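Local structure of CurJ (Moorea producens 3L, 5TZ6) at residues A[13-18]-A[63-68]; A[57-62]-A[246-251]; A[80-85]-A[90-95]; A[9-14]-A[35-40]. The protein serves as a dehydratase domain in a curacin polyketide synthase module, where the unmutated form probably carries out a vinylogous dehydration. The protein carries 1 engineered substitution. One frame throughout, in Å; residues are numbered along the deposited sequence.

Contact 1: A[13-18]-A[63-68]; sequences NQKFQS and SLTFAA
The flat group that Lys15 meets is the peptide carbonyl of Leu64. Lys15 NZ donates to Leu64 O over 3.1 Å, tilted 33° from the carbonyl plane, with a C=O...N angle of 143°. Beside the same ammonium group lies Thr65 CG2, 3.7 Å from Lys15 NZ, so the end of the lysine has a carbonyl oxygen and a methyl group next to it. The reach depends on length. With CG anti to the backbone N (chi1 154°) and the chain fully extended beyond CG, the lysine runs as a straight rod from its strand to the helix. Thr65 OG1 is bonded to Ala61 O and Ala62 O of its own helix, and the CG2 branch is the one near the lysine. The acceptor belongs to the last turn of helix 51-65, where carbonyl oxygens run out of helical partners. The C-terminal end of a helix carries partial negative charge, which would probably favour the ammonium group, although the site is partly exposed and rests on one bond. Phe26 of strand 24-30 is touched by Lys15, Leu64 and Thr65 alike. Strand 14-16 enters through a classic beta bulge, with Asn13 and Gln14 both opposite Glu27, and then pairs along strand 24-30. While Lys15 points to the helix, the neighbouring Phe16 packs its ring against Phe16 and Phe25 of the second subunit, so this outer strand lies between its own helix and the partner chain.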
loop_
_atom_site.group_PDB
_atom_site.type_symbol
_atom_site.label_atom_id
_atom_site.label_comp_id
_atom_site.label_asym_id
_atom_site.label_seq_id
_atom_site.Cartn_x
_atom_site.Cartn_y
_atom_site.Cartn_z
ATOM N N ASN A 13 -3.579 -1.541 8.356
ATOM C CA ASN A 13 -4.013 -2.549 7.399
ATOM C C ASN A 13 -2.884 -2.953 6.458
ATOM O O ASN A 13 -2.617 -4.146 6.282
ATOM C CB ASN A 13 -5.228 -2.044 6.619
ATOM C CG ASN A 13 -6.483 -1.975 7.479
ATOM O OD1 ASN A 13 -6.657 -1.051 8.278
ATOM N ND2 ASN A 13 -7.358 -2.966 7.328
ATOM N N GLN A 14 -2.194 -1.991 5.849
ATOM C CA GLN A 14 -1.120 -2.370 4.941
ATOM C C GLN A 14 0.036 -1.393 5.062
ATOM O O GLN A 14 -0.124 -0.255 5.500
ATOM C CB GLN A 14 -1.573 -2.455 3.476
ATOM C CG GLN A 14 -1.775 -1.122 2.787
ATOM C CD GLN A 14 -2.116 -1.281 1.315
ATOM O OE1 GLN A 14 -1.438 -0.728 0.446
ATOM N NE2 GLN A 14 -3.160 -2.053 1.028
ATOM N N LYS A 15 1.213 -1.871 4.678
ATOM C CA LYS A 15 2.421 -1.067 4.581
ATOM C C LYS A 15 2.887 -1.059 3.133
ATOM O O LYS A 15 2.806 -2.080 2.442
ATOM C CB LYS A 15 3.520 -1.629 5.489
ATOM C CG LYS A 15 4.933 -1.316 5.041
ATOM C CD LYS A 15 5.947 -1.792 6.071
ATOM C CE LYS A 15 7.364 -1.372 5.694
ATOM N NZ LYS A 15 8.371 -1.866 6.673
ATOM N N PHE A 16 3.367 0.091 2.672
ATOM C CA PHE A 16 3.859 0.203 1.308
ATOM C C PHE A 16 5.165 0.976 1.278
ATOM O O PHE A 16 5.272 2.054 1.873
ATOM C CB PHE A 16 2.853 0.891 0.384
ATOM C CG PHE A 16 3.332 0.986 -1.030
ATOM C CD1 PHE A 16 3.288 -0.118 -1.863
ATOM C CD2 PHE A 16 3.878 2.162 -1.512
ATOM C CE1 PHE A 16 3.751 -0.044 -3.166
ATOM C CE2 PHE A 16 4.343 2.246 -2.810
ATOM C CZ PHE A 16 4.281 1.140 -3.639
ATOM N N GLN A 17 6.142 0.424 0.564
ATOM C CA GLN A 17 7.351 1.149 0.220
ATOM C C GLN A 17 7.840 0.652 -1.129
ATOM O O GLN A 17 7.461 -0.428 -1.590
ATOM C CB GLN A 17 8.429 1.005 1.300
ATOM C CG GLN A 17 8.929 -0.399 1.526
ATOM C CD GLN A 17 9.942 -0.458 2.651
ATOM O OE1 GLN A 17 9.696 -1.069 3.691
ATOM N NE2 GLN A 17 11.089 0.182 2.447
ATOM N N SER A 18 8.682 1.469 -1.766
ATOM C CA SER A 18 9.108 1.236 -3.137
ATOM C C SER A 18 10.489 1.828 -3.364
ATOM O O SER A 18 10.796 2.898 -2.815
ATOM C CB SER A 18 8.117 1.845 -4.137
ATOM O OG SER A 18 8.580 1.717 -5.471
ATOM N N SER A 63 6.961 -0.473 15.167
ATOM C CA SER A 63 7.129 -1.909 15.350
ATOM C C SER A 63 7.187 -2.644 14.021
ATOM O O SER A 63 7.748 -3.741 13.958
ATOM C CB SER A 63 5.998 -2.476 16.208
ATOM O OG SER A 63 4.896 -2.855 15.406
ATOM N N LEU A 64 6.666 -2.051 12.950
ATOM C CA LEU A 64 6.799 -2.667 11.637
ATOM C C LEU A 64 8.001 -2.161 10.849
ATOM O O LEU A 64 8.218 -2.626 9.724
ATOM C CB LEU A 64 5.526 -2.453 10.814
ATOM C CG LEU A 64 4.262 -3.131 11.331
ATOM C CD1 LEU A 64 3.066 -2.718 10.489
ATOM C CD2 LEU A 64 4.434 -4.639 11.327
ATOM N N THR A 65 8.795 -1.240 11.395
ATOM C CA THR A 65 9.968 -0.781 10.657
ATOM C C THR A 65 11.279 -0.986 11.399
ATOM O O THR A 65 12.264 -1.395 10.783
ATOM C CB THR A 65 9.831 0.704 10.280
ATOM O OG1 THR A 65 9.235 1.423 11.362
ATOM C CG2 THR A 65 8.968 0.856 9.040
ATOM N N PHE A 66 11.329 -0.725 12.702
ATOM C CA PHE A 66 12.565 -0.937 13.440
ATOM C C PHE A 66 12.693 -2.400 13.858
ATOM O O PHE A 66 11.709 -3.141 13.935
ATOM C CB PHE A 66 12.623 -0.029 14.670
ATOM C CG PHE A 66 12.667 1.440 14.342
ATOM C CD1 PHE A 66 13.487 1.914 13.331
ATOM C CD2 PHE A 66 11.878 2.345 15.039
ATOM C CE1 PHE A 66 13.527 3.264 13.028
ATOM C CE2 PHE A 66 11.913 3.694 14.737
ATOM C CZ PHE A 66 12.736 4.153 13.732
ATOM N N ALA A 67 13.932 -2.823 14.112
ATOM C CA ALA A 67 14.144 -4.153 14.671
ATOM C C ALA A 67 14.009 -4.173 16.190
ATOM O O ALA A 67 13.625 -5.202 16.758
ATOM C CB ALA A 67 15.518 -4.685 14.259
ATOM N N ALA A 68 14.307 -3.062 16.856
ATOM C CA ALA A 68 14.259 -2.968 18.308
ATOM C C ALA A 68 12.851 -2.623 18.796
ATOM O O ALA A 68 11.968 -2.231 18.028
ATOM C CB ALA A 68 15.272 -1.936 18.809
#

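Contact 2: A[57-62]-A[246-251]; sequences LLLAAA and DKFTFY
Leu59 leaves helix 51-65 toward two phenylalanines of strand 239-250, and its branches differ in what they touch. From CB the side chain turns so that CG lies anti to the carbonyl carbon (chi1 -65°), carrying the fork at CG to the strand; the contacts begin at the two methyl groups. CD2 rests on Phe250, 3.7 Å from its CB. CD1 does more: it lies 3.8 Å from Phe250 CG, close also to CB and CD1 of that residue, and reaches the neighbouring aromatic as well, with Leu59 CD1 and Phe248 CE1 4.2 Å apart. Both rings are met obliquely. Being two residues apart on an extended strand, Phe248 and Phe250 project to the same side, and with CG anti to the backbone N in each they offer one leucine a joint apolar surface. No polar group takes part, and all three residues are buried. Leu59 also touches Cys71 and Ile73 of strand 71-77, which pairs with strand 239-250 through Phe248 and Ile73. The N-terminal hotdog helix is thus packed over the seam where strands of the two halves of the double hotdog lie side by side.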
loop_
_atom_site.group_PDB
_atom_site.type_symbol
_atom_site.label_atom_id
_atom_site.label_comp_id
_atom_site.label_asym_id
_atom_site.label_seq_id
_atom_site.Cartn_x
_atom_site.Cartn_y
_atom_site.Cartn_z
ATOM N N LEU A 57 -0.660 4.597 17.082
ATOM C CA LEU A 57 -0.503 4.234 15.676
ATOM C C LEU A 57 0.954 4.331 15.238
ATOM O O LEU A 57 1.453 3.468 14.496
ATOM C CB LEU A 57 -1.391 5.130 14.814
ATOM C CG LEU A 57 -1.433 4.908 13.302
ATOM C CD1 LEU A 57 -1.890 3.501 12.975
ATOM C CD2 LEU A 57 -2.365 5.928 12.662
ATOM N N LEU A 58 1.658 5.371 15.690
ATOM C CA LEU A 58 3.066 5.485 15.324
ATOM C C LEU A 58 3.895 4.406 16.004
ATOM O O LEU A 58 4.835 3.878 15.405
ATOM C CB LEU A 58 3.592 6.876 15.652
ATOM C CG LEU A 58 3.057 7.898 14.647
ATOM C CD1 LEU A 58 2.949 9.286 15.258
ATOM C CD2 LEU A 58 3.935 7.911 13.403
ATOM N N LEU A 59 3.569 4.053 17.250
ATOM C CA LEU A 59 4.259 2.915 17.847
ATOM C C LEU A 59 4.066 1.662 17.002
ATOM O O LEU A 59 5.004 0.872 16.829
ATOM C CB LEU A 59 3.786 2.680 19.283
ATOM C CG LEU A 59 4.116 3.784 20.292
ATOM C CD1 LEU A 59 3.740 3.358 21.707
ATOM C CD2 LEU A 59 5.577 4.175 20.217
ATOM N N ALA A 60 2.861 1.458 16.463
ATOM C CA ALA A 60 2.661 0.321 15.564
ATOM C C ALA A 60 3.592 0.398 14.353
ATOM O O ALA A 60 4.336 -0.552 14.061
ATOM C CB ALA A 60 1.202 0.248 15.121
ATOM N N ALA A 61 3.566 1.526 13.635
ATOM C CA ALA A 61 4.437 1.672 12.469
ATOM C C ALA A 61 5.891 1.383 12.832
ATOM O O ALA A 61 6.580 0.599 12.161
ATOM C CB ALA A 61 4.293 3.080 11.883
ATOM N N ALA A 62 6.368 2.016 13.904
ATOM C CA ALA A 62 7.692 1.731 14.436
ATOM C C ALA A 62 7.914 0.232 14.555
ATOM O O ALA A 62 8.937 -0.296 14.104
ATOM C CB ALA A 62 7.859 2.416 15.793
ATOM N N ASP A 246 7.272 16.950 23.988
ATOM C CA ASP A 246 8.695 16.991 23.663
ATOM C C ASP A 246 9.232 15.598 23.348
ATOM O O ASP A 246 9.879 15.399 22.316
ATOM C CB ASP A 246 9.485 17.652 24.793
ATOM C CG ASP A 246 9.129 19.118 24.967
ATOM O OD1 ASP A 246 8.720 19.748 23.968
ATOM O OD2 ASP A 246 9.254 19.640 26.097
ATOM N N LYS A 247 8.969 14.613 24.210
ATOM C CA LYS A 247 9.437 13.266 23.907
ATOM C C LYS A 247 8.565 12.202 24.562
ATOM O O LYS A 247 8.330 12.242 25.770
ATOM C CB LYS A 247 10.891 13.087 24.352
ATOM C CG LYS A 247 11.449 11.705 24.065
ATOM C CD LYS A 247 12.950 11.682 24.225
ATOM C CE LYS A 247 13.339 11.978 25.661
ATOM N NZ LYS A 247 14.808 12.176 25.795
ATOM N N PHE A 248 8.125 11.233 23.767
ATOM C CA PHE A 248 7.380 10.073 24.239
ATOM C C PHE A 248 8.206 8.821 23.964
ATOM O O PHE A 248 8.500 8.512 22.808
ATOM C CB PHE A 248 6.026 9.989 23.532
ATOM C CG PHE A 248 5.135 8.892 24.044
ATOM C CD1 PHE A 248 5.434 7.562 23.802
ATOM C CD2 PHE A 248 3.978 9.196 24.742
ATOM C CE1 PHE A 248 4.613 6.557 24.268
ATOM C CE2 PHE A 248 3.146 8.194 25.209
ATOM C CZ PHE A 248 3.467 6.871 24.971
ATOM N N THR A 249 8.539 8.075 25.008
ATOM C CA THR A 249 9.357 6.880 24.874
ATOM C C THR A 249 8.547 5.647 25.248
ATOM O O THR A 249 7.956 5.585 26.334
ATOM C CB THR A 249 10.620 6.966 25.733
ATOM O OG1 THR A 249 11.312 8.185 25.442
ATOM C CG2 THR A 249 11.541 5.781 25.452
ATOM N N PHE A 250 8.512 4.687 24.332
ATOM C CA PHE A 250 7.945 3.369 24.558
ATOM C C PHE A 250 9.093 2.391 24.779
ATOM O O PHE A 250 9.965 2.246 23.913
ATOM C CB PHE A 250 7.090 2.942 23.365
ATOM C CG PHE A 250 6.643 1.507 23.411
ATOM C CD1 PHE A 250 5.652 1.089 24.293
ATOM C CD2 PHE A 250 7.216 0.570 22.567
ATOM C CE1 PHE A 250 5.243 -0.240 24.320
ATOM C CE2 PHE A 250 6.816 -0.758 22.594
ATOM C CZ PHE A 250 5.828 -1.162 23.473
ATOM N N TYR A 251 9.095 1.735 25.940
ATOM C CA TYR A 251 10.132 0.774 26.309
ATOM C C TYR A 251 9.726 -0.660 25.981
ATOM O O TYR A 251 10.426 -1.350 25.237
ATOM C CB TYR A 251 10.466 0.922 27.800
ATOM C CG TYR A 251 11.026 2.284 28.137
ATOM C CD1 TYR A 251 12.382 2.546 28.009
ATOM C CD2 TYR A 251 10.195 3.314 28.552
ATOM C CE1 TYR A 251 12.900 3.792 28.302
ATOM C CE2 TYR A 251 10.703 4.569 28.849
ATOM C CZ TYR A 251 12.053 4.800 28.723
ATOM O OH TYR A 251 12.565 6.040 29.015
#

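Contact 3: A[80-85]-A[90-95]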
loop_
_atom_site.group_PDB
_atom_site.type_symbol
_atom_site.label_atom_id
_atom_site.label_comp_id
_atom_site.label_asym_id
_atom_site.label_seq_id
_atom_site.Cartn_x
_atom_site.Cartn_y
_atom_site.Cartn_z
ATOM N N GLN A 80 -4.636 19.099 13.610
ATOM C CA GLN A 80 -6.071 19.046 13.349
ATOM C C GLN A 80 -6.640 17.741 13.888
ATOM O O GLN A 80 -6.123 16.661 13.581
ATOM C CB GLN A 80 -6.362 19.150 11.847
ATOM C CG GLN A 80 -7.830 19.336 11.503
ATOM C CD GLN A 80 -8.065 19.543 10.019
ATOM O OE1 GLN A 80 -7.157 19.923 9.278
ATOM N NE2 GLN A 80 -9.287 19.272 9.572
ATOM N N ALA A 81 -7.710 17.844 14.672
ATOM C CA ALA A 81 -8.360 16.662 15.220
ATOM C C ALA A 81 -9.056 15.869 14.121
ATOM O O ALA A 81 -9.548 16.424 13.136
ATOM C CB ALA A 81 -9.379 17.057 16.289
ATOM N N LEU A 82 -9.090 14.553 14.300
ATOM C CA LEU A 82 -9.752 13.652 13.366
ATOM C C LEU A 82 -11.131 13.287 13.909
ATOM O O LEU A 82 -11.247 12.754 15.017
ATOM C CB LEU A 82 -8.912 12.397 13.137
ATOM C CG LEU A 82 -9.603 11.255 12.393
ATOM C CD1 LEU A 82 -10.285 11.757 11.132
ATOM C CD2 LEU A 82 -8.593 10.178 12.051
ATOM N N ALA A 83 -12.170 13.582 13.138
ATOM C CA ALA A 83 -13.534 13.225 13.494
ATOM C C ALA A 83 -14.095 12.306 12.421
ATOM O O ALA A 83 -13.818 12.481 11.232
ATOM C CB ALA A 83 -14.424 14.463 13.652
ATOM N N ILE A 84 -14.895 11.338 12.845
ATOM C CA ILE A 84 -15.403 10.321 11.933
ATOM C C ILE A 84 -16.921 10.430 11.870
ATOM O O ILE A 84 -17.603 10.167 12.870
ATOM C CB ILE A 84 -14.960 8.921 12.374
ATOM C CG1 ILE A 84 -13.434 8.856 12.447
ATOM C CG2 ILE A 84 -15.505 7.868 11.423
ATOM C CD1 ILE A 84 -12.912 7.519 12.894
ATOM N N PRO A 85 -17.488 10.815 10.729
ATOM C CA PRO A 85 -18.948 10.910 10.627
ATOM C C PRO A 85 -19.613 9.586 10.969
ATOM O O PRO A 85 -18.998 8.517 10.930
ATOM C CB PRO A 85 -19.184 11.296 9.160
ATOM C CG PRO A 85 -17.907 10.962 8.453
ATOM C CD PRO A 85 -16.817 11.149 9.463
ATOM N N ARG A 90 -12.732 6.828 7.516
ATOM C CA ARG A 90 -11.679 7.698 7.005
ATOM C C ARG A 90 -10.412 6.886 6.778
ATOM O O ARG A 90 -9.999 6.121 7.656
ATOM C CB ARG A 90 -11.396 8.842 7.980
ATOM C CG ARG A 90 -12.547 9.804 8.171
ATOM C CD ARG A 90 -12.565 10.876 7.100
ATOM N NE ARG A 90 -11.345 11.676 7.121
ATOM C CZ ARG A 90 -11.255 12.911 6.635
ATOM N NH1 ARG A 90 -12.321 13.490 6.099
ATOM N NH2 ARG A 90 -10.105 13.571 6.691
ATOM N N THR A 91 -9.810 7.037 5.596
ATOM C CA THR A 91 -8.491 6.464 5.360
ATOM C C THR A 91 -7.427 7.293 6.070
ATOM O O THR A 91 -7.353 8.514 5.897
ATOM C CB THR A 91 -8.180 6.387 3.865
ATOM O OG1 THR A 91 -9.136 5.539 3.216
ATOM C CG2 THR A 91 -6.786 5.812 3.645
ATOM N N VAL A 92 -6.591 6.620 6.854
ATOM C CA VAL A 92 -5.524 7.249 7.620
ATOM C C VAL A 92 -4.196 6.665 7.175
ATOM O O VAL A 92 -4.046 5.439 7.091
ATOM C CB VAL A 92 -5.719 7.048 9.132
ATOM C CG1 VAL A 92 -4.542 7.625 9.894
ATOM C CG2 VAL A 92 -7.016 7.694 9.573
ATOM N N GLN A 93 -3.236 7.539 6.893
ATOM C CA GLN A 93 -1.906 7.132 6.471
ATOM C C GLN A 93 -0.865 7.747 7.391
ATOM O O GLN A 93 -1.013 8.891 7.844
ATOM C CB GLN A 93 -1.614 7.544 5.034
ATOM C CG GLN A 93 -2.467 6.870 3.985
ATOM C CD GLN A 93 -2.151 7.391 2.599
ATOM O OE1 GLN A 93 -1.664 8.512 2.448
ATOM N NE2 GLN A 93 -2.400 6.573 1.582
ATOM N N VAL A 94 0.158 6.951 7.695
ATOM C CA VAL A 94 1.391 7.416 8.310
ATOM C C VAL A 94 2.440 7.521 7.217
ATOM O O VAL A 94 2.701 6.546 6.498
ATOM C CB VAL A 94 1.856 6.463 9.423
ATOM C CG1 VAL A 94 3.174 6.948 10.013
ATOM C CG2 VAL A 94 0.788 6.356 10.500
ATOM N N VAL A 95 3.056 8.691 7.102
ATOM C CA VAL A 95 4.052 8.964 6.075
ATOM C C VAL A 95 5.368 9.242 6.781
ATOM O O VAL A 95 5.461 10.176 7.592
ATOM C CB VAL A 95 3.645 10.140 5.175
ATOM C CG1 VAL A 95 4.608 10.274 4.009
ATOM C CG2 VAL A 95 2.215 9.951 4.678
#
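The apolar pair of the contact is Leu82 with Val92: Leu82 CD2 packs 3.8 Å from Val92 CG2, while the other methyl, CD1, turns to Arg90. The CG of Leu82 is anti to the backbone N (chi1 169°), a setting that carries the fork away from strand 82-84 and across to strand 90-99. The second kind of contact is between hydrocarbon and charged group, and here Arg90 is the residue most covered. Leu82 CD1 comes within 4.1 Å of Arg90 NE, obliquely to the guanidinium, and the two side chains run past one another in opposite directions. Arg90 is bent at chi2 and chi3, and its CG lies 4.3 Å from Ala83 O and a loose 4.5 Å from Ile84 CG1. Its polar end is served by strand 102-110, where NH2 bonds to Ser109 OG. Hydrogen bonds between the two segments are absent altogether. Their strand axes stay 9.2 Å apart at an angle of 151°, so despite only four intervening residues this is not a hairpin: Leu82 and Ile84, on a weakly bonded strand, pair with Val49 and Val47 in a small sheet, whereas Arg90 and Val92 pair with Phe30 and Ser28 on strand 24-30 of the hotdog sheet. Val92 also rests on Leu57 of helix 51-65. The contact joins the short strand 82-84 to strand 90-99 of the N-terminal hotdog of the dehydratase through side chains alone, on the side of strand 46-49, which leads to Pro50 and Gly51 of the ligand pocket.

Contact 4: A[9-14]-A[35-40]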
loop_
_atom_site.group_PDB
_atom_site.type_symbol
_atom_site.label_atom_id
_atom_site.label_comp_id
_atom_site.label_asym_id
_atom_site.label_seq_id
_atom_site.Cartn_x
_atom_site.Cartn_y
_atom_site.Cartn_z
ATOM N N HIS A 9 -1.169 -5.091 11.816
ATOM C CA HIS A 9 -1.275 -4.608 13.182
ATOM C C HIS A 9 -2.715 -4.159 13.336
ATOM O O HIS A 9 -3.255 -3.555 12.399
ATOM C CB HIS A 9 -0.301 -3.449 13.437
ATOM C CG HIS A 9 -0.134 -3.088 14.882
ATOM N ND1 HIS A 9 -1.115 -2.453 15.614
ATOM C CD2 HIS A 9 0.913 -3.256 15.725
ATOM C CE1 HIS A 9 -0.683 -2.254 16.848
ATOM N NE2 HIS A 9 0.544 -2.733 16.941
ATOM N N PRO A 10 -3.373 -4.431 14.467
ATOM C CA PRO A 10 -4.800 -4.082 14.583
ATOM C C PRO A 10 -5.100 -2.647 14.165
ATOM O O PRO A 10 -6.238 -2.323 13.810
ATOM C CB PRO A 10 -5.111 -4.321 16.072
ATOM C CG PRO A 10 -3.776 -4.593 16.744
ATOM C CD PRO A 10 -2.863 -5.105 15.672
ATOM N N LEU A 11 -4.083 -1.786 14.179
ATOM C CA LEU A 11 -4.231 -0.388 13.803
ATOM C C LEU A 11 -3.741 -0.086 12.393
ATOM O O LEU A 11 -3.878 1.053 11.939
ATOM C CB LEU A 11 -3.471 0.498 14.792
ATOM C CG LEU A 11 -4.015 0.569 16.213
ATOM C CD1 LEU A 11 -3.106 1.431 17.070
ATOM C CD2 LEU A 11 -5.444 1.103 16.216
ATOM N N ILE A 12 -3.174 -1.064 11.690
ATOM C CA ILE A 12 -2.509 -0.812 10.414
ATOM C C ILE A 12 -2.903 -1.913 9.442
ATOM O O ILE A 12 -2.585 -3.086 9.668
ATOM C CB ILE A 12 -0.979 -0.745 10.561
ATOM C CG1 ILE A 12 -0.585 0.502 11.351
ATOM C CG2 ILE A 12 -0.307 -0.761 9.195
ATOM C CD1 ILE A 12 0.890 0.587 11.654
ATOM N N ASN A 13 -3.579 -1.541 8.356
ATOM C CA ASN A 13 -4.013 -2.549 7.399
ATOM C C ASN A 13 -2.884 -2.953 6.458
ATOM O O ASN A 13 -2.617 -4.146 6.282
ATOM C CB ASN A 13 -5.228 -2.044 6.619
ATOM C CG ASN A 13 -6.483 -1.975 7.479
ATOM O OD1 ASN A 13 -6.657 -1.051 8.278
ATOM N ND2 ASN A 13 -7.358 -2.966 7.328
ATOM N N GLN A 14 -2.194 -1.991 5.849
ATOM C CA GLN A 14 -1.120 -2.370 4.941
ATOM C C GLN A 14 0.036 -1.393 5.062
ATOM O O GLN A 14 -0.124 -0.255 5.500
ATOM C CB GLN A 14 -1.573 -2.455 3.476
ATOM C CG GLN A 14 -1.775 -1.122 2.787
ATOM C CD GLN A 14 -2.116 -1.281 1.315
ATOM O OE1 GLN A 14 -1.438 -0.728 0.446
ATOM N NE2 GLN A 14 -3.160 -2.053 1.028
ATOM N N LEU A 35 -12.585 -0.377 14.504
ATOM C CA LEU A 35 -12.004 -0.065 15.809
ATOM C C LEU A 35 -13.141 0.261 16.766
ATOM O O LEU A 35 -13.532 1.429 16.915
ATOM C CB LEU A 35 -11.009 1.087 15.698
ATOM C CG LEU A 35 -9.880 0.804 14.707
ATOM C CD1 LEU A 35 -8.965 2.006 14.573
ATOM C CD2 LEU A 35 -9.108 -0.426 15.159
ATOM N N PRO A 36 -13.683 -0.748 17.449
ATOM C CA PRO A 36 -14.886 -0.515 18.264
ATOM C C PRO A 36 -14.688 0.522 19.354
ATOM O O PRO A 36 -15.575 1.355 19.568
ATOM C CB PRO A 36 -15.190 -1.905 18.840
ATOM C CG PRO A 36 -14.529 -2.861 17.897
ATOM C CD PRO A 36 -13.284 -2.164 17.437
ATOM N N PHE A 37 -13.544 0.505 20.043
ATOM C CA PHE A 37 -13.337 1.431 21.151
ATOM C C PHE A 37 -13.432 2.889 20.715
ATOM O O PHE A 37 -13.633 3.766 21.564
ATOM C CB PHE A 37 -11.968 1.197 21.790
ATOM C CG PHE A 37 -10.814 1.365 20.828
ATOM C CD1 PHE A 37 -10.298 2.622 20.552
ATOM C CD2 PHE A 37 -10.248 0.266 20.202
ATOM C CE1 PHE A 37 -9.243 2.777 19.673
ATOM C CE2 PHE A 37 -9.194 0.420 19.323
ATOM C CZ PHE A 37 -8.694 1.676 19.057
ATOM N N LEU A 38 -13.294 3.170 19.417
ATOM C CA LEU A 38 -13.453 4.541 18.944
ATOM C C LEU A 38 -14.833 5.096 19.280
ATOM O O LEU A 38 -14.997 6.314 19.422
ATOM C CB LEU A 38 -13.210 4.601 17.437
ATOM C CG LEU A 38 -11.748 4.605 16.980
ATOM C CD1 LEU A 38 -11.664 4.575 15.464
ATOM C CD2 LEU A 38 -11.032 5.820 17.533
ATOM N N ALA A 39 -15.829 4.227 19.430
ATOM C CA ALA A 39 -17.163 4.676 19.788
ATOM C C ALA A 39 -17.260 5.150 21.233
ATOM O O ALA A 39 -18.344 5.571 21.655
ATOM C CB ALA A 39 -18.172 3.553 19.537
ATOM N N ASP A 40 -16.168 5.106 21.995
ATOM C CA ASP A 40 -16.189 5.471 23.405
ATOM C C ASP A 40 -15.531 6.815 23.684
ATOM O O ASP A 40 -15.377 7.186 24.852
ATOM C CB ASP A 40 -15.528 4.379 24.246
ATOM C CG ASP A 40 -16.408 3.162 24.401
ATOM O OD1 ASP A 40 -17.592 3.251 24.022
ATOM O OD2 ASP A 40 -15.935 2.127 24.917
#
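Phe37, which meets Leu11 across the contact, has its carbonyl fixed by a sound bond from Asp40, the distance from Asp40 N to Phe37 O being 2.9 Å. A bond from Leu38 N to Leu35 O, 3.1 Å, starts the same short 3-10 segment, so both Leu35 and Phe37, which face residues 9-14, are held by its turns. Opposite them, His9 to Ile12 form a type I beta turn that brings Leu11 to its second corner. Leu11 CD2 does the touching: it lies 4.0 Å from Leu35 CD1, with Leu35 CD2 almost as near, and the two leucines cross at about a right angle. The same methyl approaches Phe37 at the ring edge, near its plane, 4.4 Å from CZ. Leu35 CD2 also rests against the turn itself, 3.7 Å from Pro10 O. In the double-hotdog dehydratase these are two loops of the N-terminal half, and the 3-10 segment leads directly into Phe41, a residue of the ligand pocket and probably the engineered position. Phe37 has its CG between the backbone N and carbonyl carbon (chi1 59°), a setting that points the ring toward Leu11. Beyond the contact, that ring makes a T-shaped (edge-to-face) contact with His214, and it touches Pro215 and Thr216 at the start of helix 215-223. Leu11 O is bonded by Ser28 OG of strand 24-30.

Helix 51-65 ties most of this region together: its last turn takes part in contact 1, its middle in contact 2, and the two centres lie about 14 Å apart. Contacts 3 and 4 both touch it. Leu57 and Leu58 pack on Val94 of contact 3, while Ala60 and Leu57 touch the turn of contact 4, which shares Asn13 and Gln14 with contact 1. The closest centres, about 12 Å apart, are those of contacts 3 and 4, joined through Ile84 and Leu38. Along the chain, contacts 1, 3 and 4 close within residues 9-95; only contact 2 reaches far ahead, to residues 246-251, linking the N-terminal hotdog with its C-terminal partner.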